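PDB 2VI7: acetyltransferase PA1377 from Pseudomonas aeruginosa, which probably transfers an acetyl group from acetyl-CoA to an amine of a still unidentified substrate, as a member of the GNAT (GCN5-related) N-acetyltransferase family. Local coordinates for residues D55-A63 and S72-R80. Residues are numbered along the deposited sequence; the frame is centred on the assembly and turned at random.
Sequences DDRLLILVA and SASLEQHPR
Arg57 reaches over the C-terminal end of strand 68-77 and fastens it with its guanidinium. A bend at chi3 (42°) turns the head back, so that Arg57 NH2 meets Glu76 OE2 at 2.9 Å in a salt bridge. The carboxylate is approached on its anti side, its plane turned 60° from the guanidinium. The same NH2 makes a weak bond to Gln77 O, while Pro79 CB lies over one guanidinium face. Arg57 NH1 has a weaker, long link to OD1 of the poorly ordered Asp55 (3.4 Å), which completes a three-residue charge network; Asp55 OD2 also accepts a hydrogen bond from the backbone N of Arg57, forming an Asx turn. Strands 58-65 and 68-77 form an antiparallel beta hairpin of the GNAT fold's central sheet, with Leu59 and Leu75 as one hydrogen-bonded pair. Leu59, Leu61, Ala73 and Leu75 face helix 102-117. On the other face, Leu58 CD1 rests on Glu76 CB (3.8 Å), and Ile60 CG1 packs against Ser74 CB at 3.6 Å. Farther along, Ser72 has OG anti to its amide nitrogen (chi1 -178°), which brings the hydroxyl within 2.9 Å of Leu61 O. Leu61 O is thereby gripped twice, since Ala73 N also donates to it, at 3.2 Å.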
loop_
_atom_site.group_PDB
_atom_site.type_symbol
_atom_site.label_atom_id
_atom_site.label_comp_id
_atom_site.label_asym_id
_atom_site.label_seq_id
_atom_site.Cartn_x
_atom_site.Cartn_y
_atom_site.Cartn_z
ATOM N N ASP A 55 6.779 6.092 16.108
ATOM C CA ASP A 55 7.898 6.125 15.185
ATOM C C ASP A 55 8.063 7.512 14.554
ATOM O O ASP A 55 7.068 8.214 14.325
ATOM C CB ASP A 55 7.645 5.083 14.099
ATOM C CG ASP A 55 8.925 4.586 13.451
ATOM O OD1 ASP A 55 8.987 3.371 13.158
ATOM O OD2 ASP A 55 9.854 5.402 13.236
ATOM N N ASP A 56 9.313 7.901 14.281
ATOM C CA ASP A 56 9.592 9.191 13.644
ATOM C C ASP A 56 9.204 9.121 12.164
ATOM O O ASP A 56 9.266 10.117 11.438
ATOM C CB ASP A 56 11.082 9.563 13.745
ATOM C CG ASP A 56 11.366 10.596 14.843
ATOM O OD1 ASP A 56 10.498 11.471 15.088
ATOM O OD2 ASP A 56 12.467 10.541 15.445
ATOM N N ARG A 57 8.825 7.923 11.734
ATOM C CA ARG A 57 8.416 7.656 10.358
ATOM C C ARG A 57 7.023 8.203 10.009
ATOM O O ARG A 57 6.778 8.640 8.885
ATOM C CB ARG A 57 8.403 6.149 10.103
ATOM C CG ARG A 57 9.753 5.474 9.992
ATOM C CD ARG A 57 9.553 3.958 9.834
ATOM N NE ARG A 57 8.454 3.621 8.920
ATOM C CZ ARG A 57 7.188 3.410 9.284
ATOM N NH1 ARG A 57 6.831 3.488 10.563
ATOM N NH2 ARG A 57 6.268 3.134 8.363
ATOM N N LEU A 58 6.104 8.148 10.966
ATOM C CA LEU A 58 4.750 8.622 10.738
ATOM C C LEU A 58 4.538 9.994 11.335
ATOM O O LEU A 58 4.685 10.182 12.538
ATOM C CB LEU A 58 3.727 7.660 11.344
ATOM C CG LEU A 58 2.269 8.142 11.316
ATOM C CD1 LEU A 58 1.822 8.426 9.888
ATOM C CD2 LEU A 58 1.382 7.081 11.929
ATOM N N LEU A 59 4.199 10.955 10.487
ATOM C CA LEU A 59 3.935 12.304 10.947
ATOM C C LEU A 59 2.497 12.647 10.608
ATOM O O LEU A 59 2.097 12.596 9.447
ATOM C CB LEU A 59 4.858 13.314 10.268
ATOM C CG LEU A 59 4.419 14.774 10.461
ATOM C CD1 LEU A 59 4.372 15.128 11.947
ATOM C CD2 LEU A 59 5.376 15.689 9.705
ATOM N N ILE A 60 1.717 12.979 11.628
ATOM C CA ILE A 60 0.332 13.352 11.415
ATOM C C ILE A 60 0.141 14.767 11.931
ATOM O O ILE A 60 0.502 15.088 13.065
ATOM C CB ILE A 60 -0.636 12.381 12.131
ATOM C CG1 ILE A 60 -0.419 10.961 11.607
ATOM C CG2 ILE A 60 -2.084 12.793 11.872
ATOM C CD1 ILE A 60 -1.081 9.922 12.440
ATOM N N LEU A 61 -0.408 15.620 11.073
ATOM C CA LEU A 61 -0.657 17.006 11.425
ATOM C C LEU A 61 -2.144 17.315 11.417
ATOM O O LEU A 61 -2.930 16.682 10.710
ATOM C CB LEU A 61 0.036 17.949 10.438
ATOM C CG LEU A 61 1.561 18.011 10.396
ATOM C CD1 LEU A 61 1.969 18.966 9.287
ATOM C CD2 LEU A 61 2.114 18.466 11.743
ATOM N N VAL A 62 -2.516 18.296 12.223
ATOM C CA VAL A 62 -3.888 18.747 12.298
ATOM C C VAL A 62 -3.813 20.242 12.110
ATOM O O VAL A 62 -2.911 20.882 12.643
ATOM C CB VAL A 62 -4.528 18.445 13.664
ATOM C CG1 VAL A 62 -4.937 16.991 13.723
ATOM C CG2 VAL A 62 -3.548 18.772 14.784
ATOM N N ALA A 63 -4.732 20.784 11.322
ATOM C CA ALA A 63 -4.784 22.213 11.080
ATOM C C ALA A 63 -5.825 22.725 12.051
ATOM O O ALA A 63 -6.927 22.190 12.112
ATOM C CB ALA A 63 -5.214 22.485 9.660
ATOM N N SER A 72 -6.551 17.906 8.318
ATOM C CA SER A 72 -5.536 16.959 8.729
ATOM C C SER A 72 -4.868 16.297 7.534
ATOM O O SER A 72 -5.431 16.260 6.440
ATOM C CB SER A 72 -6.170 15.901 9.619
ATOM O OG SER A 72 -5.192 15.000 10.076
ATOM N N ALA A 73 -3.659 15.788 7.752
ATOM C CA ALA A 73 -2.884 15.109 6.711
ATOM C C ALA A 73 -1.730 14.374 7.384
ATOM O O ALA A 73 -1.259 14.787 8.436
ATOM C CB ALA A 73 -2.351 16.120 5.695
ATOM N N SER A 74 -1.283 13.282 6.778
ATOM C CA SER A 74 -0.202 12.505 7.354
ATOM C C SER A 74 0.828 12.059 6.324
ATOM O O SER A 74 0.500 11.803 5.164
ATOM C CB SER A 74 -0.768 11.272 8.053
ATOM O OG SER A 74 -1.383 10.411 7.108
ATOM N N LEU A 75 2.076 11.978 6.774
ATOM C CA LEU A 75 3.201 11.545 5.950
ATOM C C LEU A 75 3.832 10.356 6.659
ATOM O O LEU A 75 4.130 10.430 7.848
ATOM C CB LEU A 75 4.241 12.664 5.819
ATOM C CG LEU A 75 5.576 12.286 5.152
ATOM C CD1 LEU A 75 5.333 11.817 3.715
ATOM C CD2 LEU A 75 6.518 13.476 5.169
ATOM N N GLU A 76 4.014 9.258 5.937
ATOM C CA GLU A 76 4.621 8.066 6.512
ATOM C C GLU A 76 5.713 7.460 5.630
ATOM O O GLU A 76 5.461 6.996 4.513
ATOM C CB GLU A 76 3.550 7.010 6.819
ATOM C CG GLU A 76 4.134 5.658 7.195
ATOM C CD GLU A 76 3.083 4.657 7.618
ATOM O OE1 GLU A 76 1.923 4.801 7.186
ATOM O OE2 GLU A 76 3.421 3.717 8.370
ATOM N N GLN A 77 6.937 7.482 6.144
ATOM C CA GLN A 77 8.069 6.915 5.436
ATOM C C GLN A 77 7.812 5.421 5.391
ATOM O O GLN A 77 7.465 4.817 6.405
ATOM C CB GLN A 77 9.364 7.197 6.191
ATOM C CG GLN A 77 10.582 6.541 5.578
ATOM C CD GLN A 77 11.836 6.838 6.354
ATOM O OE1 GLN A 77 11.883 6.643 7.570
ATOM N NE2 GLN A 77 12.865 7.308 5.664
ATOM N N HIS A 78 7.969 4.816 4.223
ATOM C CA HIS A 78 7.717 3.391 4.117
ATOM C C HIS A 78 8.637 2.596 5.044
ATOM O O HIS A 78 9.844 2.857 5.107
ATOM C CB HIS A 78 7.883 2.930 2.672
ATOM C CG HIS A 78 7.222 1.619 2.390
ATOM N ND1 HIS A 78 7.630 0.440 2.974
ATOM C CD2 HIS A 78 6.146 1.307 1.630
ATOM C CE1 HIS A 78 6.833 -0.540 2.589
ATOM N NE2 HIS A 78 5.924 -0.041 1.772
ATOM N N PRO A 79 8.074 1.615 5.783
ATOM C CA PRO A 79 8.812 0.761 6.724
ATOM C C PRO A 79 9.862 -0.182 6.126
ATOM O O PRO A 79 10.831 -0.546 6.800
ATOM C CB PRO A 79 7.697 -0.004 7.441
ATOM C CG PRO A 79 6.643 -0.116 6.386
ATOM C CD PRO A 79 6.636 1.293 5.825
ATOM N N ARG A 80 9.676 -0.592 4.875
ATOM C CA ARG A 80 10.641 -1.487 4.254
ATOM C C ARG A 80 11.883 -0.739 3.813
ATOM O O ARG A 80 11.798 0.327 3.224
ATOM C CB ARG A 80 10.008 -2.226 3.077
ATOM C CG ARG A 80 8.833 -3.099 3.485
ATOM C CD ARG A 80 8.430 -4.026 2.364
ATOM N NE ARG A 80 8.537 -5.429 2.754
ATOM C CZ ARG A 80 8.642 -6.440 1.894
#